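Local structure of succinate dehydrogenase subunit A (7D6V) at residues Y9-I14 / L32-V37; F409-C414 / R437-G442. The protein probably oxidises succinate to fumarate at its bound flavin, as the FAD-carrying subunit of a succinate dehydrogenase that feeds electrons to quinone. All coordinates share one frame; numbering follows the deposited sequence.

Interaction 1 of 2, residues Y9-I14 / L32-V37. With FAD (flavin-adenine dinucleotide), chain D.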
ATOM      1  N   TYR A   9      13.601 -17.044 -24.012  1.00 17.74           N
ATOM      2  CA  TYR A   9      12.680 -17.648 -23.062  1.00 17.74           C
ATOM      3  C   TYR A   9      11.614 -18.425 -23.821  1.00 17.74           C
ATOM      4  O   TYR A   9      11.547 -18.391 -25.050  1.00 17.74           O
ATOM      5  CB  TYR A   9      12.036 -16.593 -22.157  1.00 17.74           C
ATOM      6  CG  TYR A   9      12.982 -16.028 -21.131  1.00 17.74           C
ATOM      7  CD1 TYR A   9      13.164 -16.654 -19.909  1.00 17.74           C
ATOM      8  CD2 TYR A   9      13.708 -14.875 -21.390  1.00 17.74           C
ATOM      9  CE1 TYR A   9      14.032 -16.144 -18.972  1.00 17.74           C
ATOM     10  CE2 TYR A   9      14.579 -14.360 -20.460  1.00 17.74           C
ATOM     11  CZ  TYR A   9      14.739 -14.997 -19.254  1.00 17.74           C
ATOM     12  OH  TYR A   9      15.607 -14.484 -18.322  1.00 17.74           O
ATOM     13  N   ASP A  10      10.784 -19.145 -23.070  1.00 18.33           N
ATOM     14  CA  ASP A  10       9.662 -19.871 -23.653  1.00 18.33           C
ATOM     15  C   ASP A  10       8.418 -19.003 -23.768  1.00 18.33           C
ATOM     16  O   ASP A  10       7.689 -19.092 -24.760  1.00 18.33           O
ATOM     17  CB  ASP A  10       9.343 -21.114 -22.821  1.00 18.33           C
ATOM     18  CG  ASP A  10      10.381 -22.203 -22.975  1.00 18.33           C
ATOM     19  OD1 ASP A  10      10.862 -22.415 -24.106  1.00 18.33           O
ATOM     20  OD2 ASP A  10      10.714 -22.852 -21.963  1.00 18.33           O
ATOM     21  N   VAL A  11       8.155 -18.171 -22.765  1.00 16.07           N
ATOM     22  CA  VAL A  11       7.003 -17.284 -22.759  1.00 16.07           C
ATOM     23  C   VAL A  11       7.406 -15.987 -22.077  1.00 16.07           C
ATOM     24  O   VAL A  11       8.210 -15.977 -21.142  1.00 16.07           O
ATOM     25  CB  VAL A  11       5.782 -17.937 -22.063  1.00 16.07           C
ATOM     26  CG1 VAL A  11       6.080 -18.224 -20.606  1.00 16.07           C
ATOM     27  CG2 VAL A  11       4.541 -17.069 -22.202  1.00 16.07           C
ATOM     28  N   VAL A  12       6.866 -14.878 -22.575  1.00 15.41           N
ATOM     29  CA  VAL A  12       7.055 -13.566 -21.973  1.00 15.41           C
ATOM     30  C   VAL A  12       5.695 -13.043 -21.542  1.00 15.41           C
ATOM     31  O   VAL A  12       4.771 -12.958 -22.358  1.00 15.41           O
ATOM     32  CB  VAL A  12       7.741 -12.585 -22.942  1.00 15.41           C
ATOM     33  CG1 VAL A  12       7.803 -11.198 -22.334  1.00 15.41           C
ATOM     34  CG2 VAL A  12       9.136 -13.064 -23.279  1.00 15.41           C
ATOM     35  N   VAL A  13       5.571 -12.701 -20.266  1.00 14.13           N
ATOM     36  CA  VAL A  13       4.361 -12.099 -19.722  1.00 14.13           C
ATOM     37  C   VAL A  13       4.634 -10.617 -19.524  1.00 14.13           C
ATOM     38  O   VAL A  13       5.513 -10.240 -18.742  1.00 14.13           O
ATOM     39  CB  VAL A  13       3.938 -12.774 -18.408  1.00 14.13           C
ATOM     40  CG1 VAL A  13       2.677 -12.134 -17.867  1.00 14.13           C
ATOM     41  CG2 VAL A  13       3.721 -14.257 -18.627  1.00 14.13           C
ATOM     42  N   ILE A  14       3.886  -9.776 -20.229  1.00 14.85           N
ATOM     43  CA  ILE A  14       4.162  -8.343 -20.285  1.00 14.85           C
ATOM     44  C   ILE A  14       3.268  -7.674 -19.247  1.00 14.85           C
ATOM     45  O   ILE A  14       2.214  -7.132 -19.556  1.00 14.85           O
ATOM     46  CB  ILE A  14       3.941  -7.783 -21.689  1.00 14.85           C
ATOM     47  CG1 ILE A  14       4.730  -8.596 -22.713  1.00 14.85           C
ATOM     48  CG2 ILE A  14       4.353  -6.326 -21.756  1.00 14.85           C
ATOM     49  CD1 ILE A  14       4.585  -8.097 -24.125  1.00 14.85           C
ATOM     50  N   LEU A  32       8.568 -24.251 -17.699  1.00 18.55           N
ATOM     51  CA  LEU A  32       8.827 -23.264 -18.736  1.00 18.55           C
ATOM     52  C   LEU A  32       9.776 -22.226 -18.171  1.00 18.55           C
ATOM     53  O   LEU A  32       9.795 -21.982 -16.962  1.00 18.55           O
ATOM     54  CB  LEU A  32       7.540 -22.576 -19.212  1.00 18.55           C
ATOM     55  CG  LEU A  32       6.586 -23.242 -20.201  1.00 18.55           C
ATOM     56  CD1 LEU A  32       5.523 -22.256 -20.643  1.00 18.55           C
ATOM     57  CD2 LEU A  32       7.340 -23.764 -21.396  1.00 18.55           C
ATOM     58  N   ARG A  33      10.556 -21.619 -19.055  1.00 18.19           N
ATOM     59  CA  ARG A  33      11.333 -20.440 -18.708  1.00 18.19           C
ATOM     60  C   ARG A  33      10.489 -19.210 -19.010  1.00 18.19           C
ATOM     61  O   ARG A  33      10.142 -18.960 -20.167  1.00 18.19           O
ATOM     62  CB  ARG A  33      12.647 -20.403 -19.482  1.00 18.19           C
ATOM     63  CG  ARG A  33      13.452 -21.679 -19.385  1.00 18.19           C
ATOM     64  CD  ARG A  33      14.879 -21.442 -19.828  1.00 18.19           C
ATOM     65  NE  ARG A  33      15.520 -20.392 -19.043  1.00 18.19           N
ATOM     66  CZ  ARG A  33      16.038 -19.283 -19.558  1.00 18.19           C
ATOM     67  NH1 ARG A  33      16.606 -18.386 -18.766  1.00 18.19           N
ATOM     68  NH2 ARG A  33      15.991 -19.072 -20.865  1.00 18.19           N
ATOM     69  N   VAL A  34      10.165 -18.447 -17.972  1.00 16.08           N
ATOM     70  CA  VAL A  34       9.226 -17.335 -18.063  1.00 16.08           C
ATOM     71  C   VAL A  34       9.964 -16.043 -17.752  1.00 16.08           C
ATOM     72  O   VAL A  34      10.701 -15.966 -16.764  1.00 16.08           O
ATOM     73  CB  VAL A  34       8.036 -17.521 -17.107  1.00 16.08           C
ATOM     74  CG1 VAL A  34       6.952 -16.503 -17.399  1.00 16.08           C
ATOM     75  CG2 VAL A  34       7.487 -18.927 -17.216  1.00 16.08           C
ATOM     76  N   ALA A  35       9.763 -15.036 -18.594  1.00 15.31           N
ATOM     77  CA  ALA A  35      10.259 -13.689 -18.358  1.00 15.31           C
ATOM     78  C   ALA A  35       9.085 -12.798 -17.983  1.00 15.31           C
ATOM     79  O   ALA A  35       8.047 -12.823 -18.648  1.00 15.31           O
ATOM     80  CB  ALA A  35      10.975 -13.141 -19.592  1.00 15.31           C
ATOM     81  N   VAL A  36       9.245 -12.024 -16.917  1.00 14.62           N
ATOM     82  CA  VAL A  36       8.201 -11.134 -16.422  1.00 14.62           C
ATOM     83  C   VAL A  36       8.672  -9.713 -16.680  1.00 14.62           C
ATOM     84  O   VAL A  36       9.680  -9.274 -16.113  1.00 14.62           O
ATOM     85  CB  VAL A  36       7.925 -11.354 -14.930  1.00 14.62           C
ATOM     86  CG1 VAL A  36       6.902 -10.353 -14.423  1.00 14.62           C
ATOM     87  CG2 VAL A  36       7.504 -12.770 -14.662  1.00 14.62           C
ATOM     88  N   VAL A  37       7.946  -8.983 -17.519  1.00 14.52           N
ATOM     89  CA  VAL A  37       8.294  -7.616 -17.882  1.00 14.52           C
ATOM     90  C   VAL A  37       7.249  -6.687 -17.286  1.00 14.52           C
ATOM     91  O   VAL A  37       6.047  -6.880 -17.494  1.00 14.52           O
ATOM     92  CB  VAL A  37       8.388  -7.446 -19.407  1.00 14.52           C
ATOM     93  CG1 VAL A  37       8.758  -6.017 -19.757  1.00 14.52           C
ATOM     94  CG2 VAL A  37       9.403  -8.417 -19.977  1.00 14.52           C
TER
HETATM   95  PA  FAD D 701      -2.640  -4.346 -13.658  1.00 47.92           P
HETATM   96  O1A FAD D 701      -2.156  -5.181 -12.532  1.00 60.35           O
HETATM   97  O2A FAD D 701      -3.422  -3.123 -13.372  1.00 49.78           O
HETATM   98  O5B FAD D 701      -1.352  -3.873 -14.474  1.00 56.78           O
HETATM   99  C5B FAD D 701      -0.911  -4.481 -15.674  1.00 44.11           C
HETATM  100  C4B FAD D 701       0.603  -4.609 -15.662  1.00 52.81           C
HETATM  101  O4B FAD D 701       1.118  -4.510 -16.985  1.00 51.81           O
HETATM  102  C3B FAD D 701       1.311  -3.535 -14.873  1.00 50.05           C
HETATM  103  O3B FAD D 701       2.329  -4.172 -14.117  1.00 55.52           O
HETATM  104  C2B FAD D 701       1.969  -2.669 -15.916  1.00 47.82           C
HETATM  105  O2B FAD D 701       3.167  -2.061 -15.450  1.00 66.09           O
HETATM  106  C1B FAD D 701       2.259  -3.667 -16.997  1.00 53.66           C
HETATM  107  N9A FAD D 701       2.408  -3.009 -18.305  1.00 52.69           N
HETATM  108  C8A FAD D 701       1.508  -2.239 -18.915  1.00 42.11           C
HETATM  109  N7A FAD D 701       1.975  -1.807 -20.100  1.00 48.96           N
HETATM  110  C5A FAD D 701       3.205  -2.306 -20.255  1.00 47.12           C
HETATM  111  C6A FAD D 701       4.263  -2.246 -21.274  1.00 47.41           C
HETATM  112  N6A FAD D 701       4.104  -1.543 -22.406  1.00 50.65           N
HETATM  113  N1A FAD D 701       5.397  -2.915 -21.038  1.00 47.33           N
HETATM  114  C2A FAD D 701       5.585  -3.629 -19.925  1.00 51.28           C
HETATM  115  N3A FAD D 701       4.671  -3.725 -18.962  1.00 51.84           N
HETATM  116  C4A FAD D 701       3.484  -3.100 -19.068  1.00 48.04           C
HETATM  117  N1  FAD D 701     -11.907  -4.285  -9.376  1.00 62.94           N
HETATM  118  C2  FAD D 701     -12.615  -4.979  -8.463  1.00 63.04           C
HETATM  119  O2  FAD D 701     -13.047  -6.093  -8.775  1.00 56.25           O
HETATM  120  N3  FAD D 701     -12.877  -4.524  -7.238  1.00 65.67           N
HETATM  121  C4  FAD D 701     -12.455  -3.335  -6.828  1.00 65.21           C
HETATM  122  O4  FAD D 701     -12.710  -2.934  -5.685  1.00 66.69           O
HETATM  123  C4X FAD D 701     -11.675  -2.502  -7.757  1.00 60.33           C
HETATM  124  N5  FAD D 701     -11.216  -1.292  -7.405  1.00 60.90           N
HETATM  125  C5X FAD D 701     -10.503  -0.561  -8.275  1.00 55.02           C
HETATM  126  C6  FAD D 701     -10.035   0.686  -7.895  1.00 53.65           C
HETATM  127  C7  FAD D 701      -9.304   1.449  -8.785  1.00 50.56           C
HETATM  128  C7M FAD D 701      -8.794   2.801  -8.386  1.00 49.65           C
HETATM  129  C8  FAD D 701      -9.022   0.932 -10.140  1.00 47.62           C
HETATM  130  C8M FAD D 701      -8.228   1.759 -11.106  1.00 42.14           C
HETATM  131  C9  FAD D 701      -9.483  -0.312 -10.525  1.00 49.32           C
HETATM  132  C9A FAD D 701     -10.215  -1.073  -9.637  1.00 54.45           C
HETATM  133  N10 FAD D 701     -10.685  -2.330 -10.025  1.00 55.67           N
HETATM  134  C10 FAD D 701     -11.419  -3.068  -9.092  1.00 57.06           C
HETATM  135  C1' FAD D 701     -10.405  -2.865 -11.352  1.00 52.27           C
HETATM  136  C2' FAD D 701      -9.302  -3.912 -11.252  1.00 57.37           C
HETATM  137  O2' FAD D 701      -8.348  -3.528 -10.265  1.00 60.89           O
HETATM  138  C3' FAD D 701      -8.541  -4.079 -12.556  1.00 54.68           C
HETATM  139  O3' FAD D 701      -9.430  -4.600 -13.535  1.00 59.71           O
HETATM  140  C4' FAD D 701      -7.386  -5.052 -12.381  1.00 52.15           C
HETATM  141  O4' FAD D 701      -6.478  -4.547 -11.412  1.00 56.02           O
HETATM  142  C5' FAD D 701      -6.620  -5.279 -13.669  1.00 53.37           C
HETATM  143  O5' FAD D 701      -5.457  -6.025 -13.345  1.00 50.83           O
HETATM  144  P   FAD D 701      -4.398  -6.499 -14.438  1.00 52.77           P
HETATM  145  O1P FAD D 701      -3.564  -7.556 -13.808  1.00 55.36           O
HETATM  146  O2P FAD D 701      -5.102  -6.812 -15.710  1.00 55.97           O
HETATM  147  O3P FAD D 701      -3.489  -5.202 -14.716  1.00 53.35           O

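Interaction 2 of 2, residues F409-C414 / R437-G442. With FAD (flavin-adenine dinucleotide), chain D.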
ATOM      1  N   PHE A 409      -1.400 -14.326 -26.285  1.00 16.86           N
ATOM      2  CA  PHE A 409      -2.357 -14.634 -25.234  1.00 16.86           C
ATOM      3  C   PHE A 409      -2.602 -13.380 -24.407  1.00 16.86           C
ATOM      4  O   PHE A 409      -1.735 -12.511 -24.307  1.00 16.86           O
ATOM      5  CB  PHE A 409      -1.851 -15.792 -24.358  1.00 16.86           C
ATOM      6  CG  PHE A 409      -1.619 -17.067 -25.124  1.00 16.86           C
ATOM      7  CD1 PHE A 409      -2.636 -17.988 -25.294  1.00 16.86           C
ATOM      8  CD2 PHE A 409      -0.387 -17.333 -25.688  1.00 16.86           C
ATOM      9  CE1 PHE A 409      -2.427 -19.146 -26.005  1.00 16.86           C
ATOM     10  CE2 PHE A 409      -0.174 -18.488 -26.402  1.00 16.86           C
ATOM     11  CZ  PHE A 409      -1.194 -19.395 -26.560  1.00 16.86           C
ATOM     12  N   ALA A 410      -3.797 -13.281 -23.826  1.00 16.55           N
ATOM     13  CA  ALA A 410      -4.175 -12.078 -23.098  1.00 16.55           C
ATOM     14  C   ALA A 410      -5.121 -12.427 -21.960  1.00 16.55           C
ATOM     15  O   ALA A 410      -5.909 -13.368 -22.055  1.00 16.55           O
ATOM     16  CB  ALA A 410      -4.826 -11.044 -24.021  1.00 16.55           C
ATOM     17  N   ALA A 411      -5.039 -11.645 -20.886  1.00 15.80           N
ATOM     18  CA  ALA A 411      -5.875 -11.844 -19.711  1.00 15.80           C
ATOM     19  C   ALA A 411      -5.959 -10.537 -18.938  1.00 15.80           C
ATOM     20  O   ALA A 411      -5.091  -9.671 -19.054  1.00 15.80           O
ATOM     21  CB  ALA A 411      -5.332 -12.963 -18.819  1.00 15.80           C
ATOM     22  N   GLY A 412      -7.022 -10.402 -18.151  1.00 16.42           N
ATOM     23  CA  GLY A 412      -7.182  -9.237 -17.304  1.00 16.42           C
ATOM     24  C   GLY A 412      -8.007  -8.127 -17.918  1.00 16.42           C
ATOM     25  O   GLY A 412      -8.932  -8.388 -18.690  1.00 16.42           O
ATOM     26  N   GLU A 413      -7.679  -6.876 -17.582  1.00 17.26           N
ATOM     27  CA  GLU A 413      -8.434  -5.747 -18.113  1.00 17.26           C
ATOM     28  C   GLU A 413      -8.177  -5.537 -19.599  1.00 17.26           C
ATOM     29  O   GLU A 413      -9.072  -5.086 -20.320  1.00 17.26           O
ATOM     30  CB  GLU A 413      -8.104  -4.473 -17.338  1.00 17.26           C
ATOM     31  CG  GLU A 413      -9.065  -3.333 -17.621  1.00 17.26           C
ATOM     32  CD  GLU A 413      -8.913  -2.184 -16.653  1.00 17.26           C
ATOM     33  OE1 GLU A 413      -8.201  -2.344 -15.643  1.00 17.26           O
ATOM     34  OE2 GLU A 413      -9.512  -1.118 -16.899  1.00 17.26           O
ATOM     35  N   CYS A 414      -6.972  -5.851 -20.074  1.00 16.57           N
ATOM     36  CA  CYS A 414      -6.687  -5.738 -21.499  1.00 16.57           C
ATOM     37  C   CYS A 414      -7.454  -6.758 -22.326  1.00 16.57           C
ATOM     38  O   CYS A 414      -7.524  -6.611 -23.549  1.00 16.57           O
ATOM     39  CB  CYS A 414      -5.186  -5.885 -21.753  1.00 16.57           C
ATOM     40  SG  CYS A 414      -4.556  -7.565 -21.608  1.00 16.57           S
ATOM     41  N   ARG A 437      -4.512 -17.858 -14.990  1.00 14.44           N
ATOM     42  CA  ARG A 437      -4.181 -19.277 -15.016  1.00 14.44           C
ATOM     43  C   ARG A 437      -4.497 -19.892 -16.374  1.00 14.44           C
ATOM     44  O   ARG A 437      -3.689 -20.655 -16.923  1.00 14.44           O
ATOM     45  CB  ARG A 437      -4.924 -20.015 -13.908  1.00 14.44           C
ATOM     46  CG  ARG A 437      -4.551 -21.473 -13.816  1.00 14.44           C
ATOM     47  CD  ARG A 437      -5.350 -22.190 -12.761  1.00 14.44           C
ATOM     48  NE  ARG A 437      -5.362 -23.627 -12.995  1.00 14.44           N
ATOM     49  CZ  ARG A 437      -6.171 -24.235 -13.855  1.00 14.44           C
ATOM     50  NH1 ARG A 437      -6.112 -25.549 -14.003  1.00 14.44           N
ATOM     51  NH2 ARG A 437      -7.036 -23.530 -14.569  1.00 14.44           N
ATOM     52  N   ARG A 438      -5.665 -19.563 -16.941  1.00 14.96           N
ATOM     53  CA  ARG A 438      -5.999 -20.098 -18.261  1.00 14.96           C
ATOM     54  C   ARG A 438      -4.993 -19.649 -19.318  1.00 14.96           C
ATOM     55  O   ARG A 438      -4.608 -20.438 -20.186  1.00 14.96           O
ATOM     56  CB  ARG A 438      -7.414 -19.690 -18.672  1.00 14.96           C
ATOM     57  CG  ARG A 438      -8.512 -20.100 -17.712  1.00 14.96           C
ATOM     58  CD  ARG A 438      -8.688 -21.600 -17.639  1.00 14.96           C
ATOM     59  NE  ARG A 438      -9.338 -22.151 -18.821  1.00 14.96           N
ATOM     60  CZ  ARG A 438     -10.227 -23.138 -18.791  1.00 14.96           C
ATOM     61  NH1 ARG A 438     -10.585 -23.675 -17.636  1.00 14.96           N
ATOM     62  NH2 ARG A 438     -10.763 -23.583 -19.915  1.00 14.96           N
ATOM     63  N   ALA A 439      -4.556 -18.388 -19.262  1.00 15.37           N
ATOM     64  CA  ALA A 439      -3.612 -17.874 -20.248  1.00 15.37           C
ATOM     65  C   ALA A 439      -2.252 -18.543 -20.123  1.00 15.37           C
ATOM     66  O   ALA A 439      -1.636 -18.901 -21.134  1.00 15.37           O
ATOM     67  CB  ALA A 439      -3.476 -16.360 -20.101  1.00 15.37           C
ATOM     68  N   GLY A 440      -1.761 -18.714 -18.894  1.00 15.92           N
ATOM     69  CA  GLY A 440      -0.507 -19.424 -18.710  1.00 15.92           C
ATOM     70  C   GLY A 440      -0.571 -20.850 -19.219  1.00 15.92           C
ATOM     71  O   GLY A 440       0.353 -21.327 -19.885  1.00 15.92           O
ATOM     72  N   LEU A 441      -1.677 -21.542 -18.939  1.00 16.61           N
ATOM     73  CA  LEU A 441      -1.803 -22.924 -19.389  1.00 16.61           C
ATOM     74  C   LEU A 441      -1.911 -23.000 -20.909  1.00 16.61           C
ATOM     75  O   LEU A 441      -1.354 -23.912 -21.532  1.00 16.61           O
ATOM     76  CB  LEU A 441      -3.006 -23.576 -18.708  1.00 16.61           C
ATOM     77  CG  LEU A 441      -3.264 -25.076 -18.864  1.00 16.61           C
ATOM     78  CD1 LEU A 441      -4.028 -25.571 -17.653  1.00 16.61           C
ATOM     79  CD2 LEU A 441      -4.033 -25.401 -20.133  1.00 16.61           C
ATOM     80  N   GLY A 442      -2.618 -22.050 -21.525  1.00 17.08           N
ATOM     81  CA  GLY A 442      -2.710 -22.036 -22.974  1.00 17.08           C
ATOM     82  C   GLY A 442      -1.377 -21.756 -23.637  1.00 17.08           C
ATOM     83  O   GLY A 442      -1.040 -22.363 -24.658  1.00 17.08           O
TER
HETATM   84  PA  FAD D 701      -2.640  -4.346 -13.658  1.00 47.92           P
HETATM   85  O1A FAD D 701      -2.156  -5.181 -12.532  1.00 60.35           O
HETATM   86  O2A FAD D 701      -3.422  -3.123 -13.372  1.00 49.78           O
HETATM   87  O5B FAD D 701      -1.352  -3.873 -14.474  1.00 56.78           O
HETATM   88  C5B FAD D 701      -0.911  -4.481 -15.674  1.00 44.11           C
HETATM   89  C4B FAD D 701       0.603  -4.609 -15.662  1.00 52.81           C
HETATM   90  O4B FAD D 701       1.118  -4.510 -16.985  1.00 51.81           O
HETATM   91  C3B FAD D 701       1.311  -3.535 -14.873  1.00 50.05           C
HETATM   92  O3B FAD D 701       2.329  -4.172 -14.117  1.00 55.52           O
HETATM   93  C2B FAD D 701       1.969  -2.669 -15.916  1.00 47.82           C
HETATM   94  O2B FAD D 701       3.167  -2.061 -15.450  1.00 66.09           O
HETATM   95  C1B FAD D 701       2.259  -3.667 -16.997  1.00 53.66           C
HETATM   96  N9A FAD D 701       2.408  -3.009 -18.305  1.00 52.69           N
HETATM   97  C8A FAD D 701       1.508  -2.239 -18.915  1.00 42.11           C
HETATM   98  N7A FAD D 701       1.975  -1.807 -20.100  1.00 48.96           N
HETATM   99  C5A FAD D 701       3.205  -2.306 -20.255  1.00 47.12           C
HETATM  100  C6A FAD D 701       4.263  -2.246 -21.274  1.00 47.41           C
HETATM  101  N6A FAD D 701       4.104  -1.543 -22.406  1.00 50.65           N
HETATM  102  N1A FAD D 701       5.397  -2.915 -21.038  1.00 47.33           N
HETATM  103  C2A FAD D 701       5.585  -3.629 -19.925  1.00 51.28           C
HETATM  104  N3A FAD D 701       4.671  -3.725 -18.962  1.00 51.84           N
HETATM  105  C4A FAD D 701       3.484  -3.100 -19.068  1.00 48.04           C
HETATM  106  N1  FAD D 701     -11.907  -4.285  -9.376  1.00 62.94           N
HETATM  107  C2  FAD D 701     -12.615  -4.979  -8.463  1.00 63.04           C
HETATM  108  O2  FAD D 701     -13.047  -6.093  -8.775  1.00 56.25           O
HETATM  109  N3  FAD D 701     -12.877  -4.524  -7.238  1.00 65.67           N
HETATM  110  C4  FAD D 701     -12.455  -3.335  -6.828  1.00 65.21           C
HETATM  111  O4  FAD D 701     -12.710  -2.934  -5.685  1.00 66.69           O
HETATM  112  C4X FAD D 701     -11.675  -2.502  -7.757  1.00 60.33           C
HETATM  113  N5  FAD D 701     -11.216  -1.292  -7.405  1.00 60.90           N
HETATM  114  C5X FAD D 701     -10.503  -0.561  -8.275  1.00 55.02           C
HETATM  115  C6  FAD D 701     -10.035   0.686  -7.895  1.00 53.65           C
HETATM  116  C7  FAD D 701      -9.304   1.449  -8.785  1.00 50.56           C
HETATM  117  C7M FAD D 701      -8.794   2.801  -8.386  1.00 49.65           C
HETATM  118  C8  FAD D 701      -9.022   0.932 -10.140  1.00 47.62           C
HETATM  119  C8M FAD D 701      -8.228   1.759 -11.106  1.00 42.14           C
HETATM  120  C9  FAD D 701      -9.483  -0.312 -10.525  1.00 49.32           C
HETATM  121  C9A FAD D 701     -10.215  -1.073  -9.637  1.00 54.45           C
HETATM  122  N10 FAD D 701     -10.685  -2.330 -10.025  1.00 55.67           N
HETATM  123  C10 FAD D 701     -11.419  -3.068  -9.092  1.00 57.06           C
HETATM  124  C1' FAD D 701     -10.405  -2.865 -11.352  1.00 52.27           C
HETATM  125  C2' FAD D 701      -9.302  -3.912 -11.252  1.00 57.37           C
HETATM  126  O2' FAD D 701      -8.348  -3.528 -10.265  1.00 60.89           O
HETATM  127  C3' FAD D 701      -8.541  -4.079 -12.556  1.00 54.68           C
HETATM  128  O3' FAD D 701      -9.430  -4.600 -13.535  1.00 59.71           O
HETATM  129  C4' FAD D 701      -7.386  -5.052 -12.381  1.00 52.15           C
HETATM  130  O4' FAD D 701      -6.478  -4.547 -11.412  1.00 56.02           O
HETATM  131  C5' FAD D 701      -6.620  -5.279 -13.669  1.00 53.37           C
HETATM  132  O5' FAD D 701      -5.457  -6.025 -13.345  1.00 50.83           O
HETATM  133  P   FAD D 701      -4.398  -6.499 -14.438  1.00 52.77           P
HETATM  134  O1P FAD D 701      -3.564  -7.556 -13.808  1.00 55.36           O
HETATM  135  O2P FAD D 701      -5.102  -6.812 -15.710  1.00 55.97           O
HETATM  136  O3P FAD D 701      -3.489  -5.202 -14.716  1.00 53.35           O

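Interaction 1 of 2, residues Y9-I14 / L32-V37
R33 O is gripped by two successive amides of segment 9-14: D10 N donates to it at 3.0 Å, and V11 N adds a weak bond to the same oxygen. D10 returns the favour through its side chain, for R33 N donates to D10 OD2 at 3.2 Å in an almost straight bond (178° at the hydrogen). The amide comes to the anti side of the carboxylate, somewhat out of its plane, while the other oxygen, OD1, makes a salt bridge with R453. Both carboxylate oxygens are thus engaged, which should keep the group from turning. Beside it, the Y9 ring is sandwiched. The R33 guanidinium lies nearly flat on one face, the planes 19° apart and the centres separated by 4.4 Å, with a bend at chi3 (57°) turning the otherwise extended chain over the ring. From the opposite face the A35 methyl makes a CH-pi contact, its CB 3.8 Å from the centroid of the Y9 ring. From V11 and V34 onward the strands 11-14 and 34-37 run parallel, joined by backbone bonds from A35 to V11, V13 to A35 and V37 to V13. With helix 18-30 they form the first beta-alpha-beta unit of a Rossmann-type FAD-binding fold. V11 and V34 lie side by side on the face that also bears V13 and V36, V11 CG1 meeting V34 CG2 at 3.7 Å; V13, V34 and V36 also pack against that crossover helix. On the other face V12 CG1 approaches V37 CG2 to 4.0 Å. At the C-terminal ends of the strands the cofactor takes over: I14 CG2 touches adenine atom C2A of FAD at 3.5 Å, and V37 CG1 reaches the same carbon from the neighbouring strand.

Interaction 2 of 2, residues F409-C414 / R437-G442
From the end of strand 408-409 the backbone runs extended through 409-411 past segment 437-442 of helix 427-448, comes nearest where the CA atoms of F409 and A439 stand 6.1 Å apart, and turns at G412 toward the cofactor. F409 and A411 send their side chains toward the helix, whereas that of A410, between them, faces away and packs on A402 and I394. The aromatic ring reaches a part of the helix where G442 presents backbone alone: F409 CZ is 3.5 Å from G442 O. With CG anti to the carbonyl carbon (chi1 -60°), the ring is carried obliquely across the helix to the G442 carbonyl. One turn back, the two methyls meet, A411 CB lying 4.1 Å from A439 CB. A411 also touches A19 of helix 18-30, so this small side chain sits where two helices come together over the loop. No hydrogen bond spans the two segments, which meet by van der Waals packing, of a ring on helix backbone and of methyl on methyl. The polar work falls to the far end of 409-414. G412 adopts a positive phi (94°) and brings its CA to 3.6 Å from O2P of the FAD pyrophosphate. Next, E413 N donates to that same O2P at 3.2 Å, a fairly straight bond. The E413 side chain runs out extended toward the ribityl chain, its OE1 accepting a weak hydrogen bond from FAD O3' at 3.3 Å, while OE2 takes another weak one from V390 N. A short strand running into Gly-Glu, with the amide after the glycine on the pyrophosphate and the carboxylate on the ribityl hydroxyl, is consistent with the second FAD-binding fingerprint of Rossmann-type flavoproteins, where an acidic residue follows the glycine.

From the N terminus, interaction 1 closes first: strand 11-14 runs into helix 18-30, and strand 34-37 returns beside it. Most of the FAD-binding region follows before interaction 2 closes a second loop, from the end of strand 408-409 through strand 415-416 into helix 427-448. The two loops are in series, neither nested nor crossed. They nevertheless belong to one core: strand 204-206 lies between strands 11-14 and 408-409 in a single parallel sheet, and helix 427-448 packs on V11 and L32 as well as on F409. Both contacts touch FAD, interaction 1 at the adenine and interaction 2 at the pyrophosphate and ribityl chain.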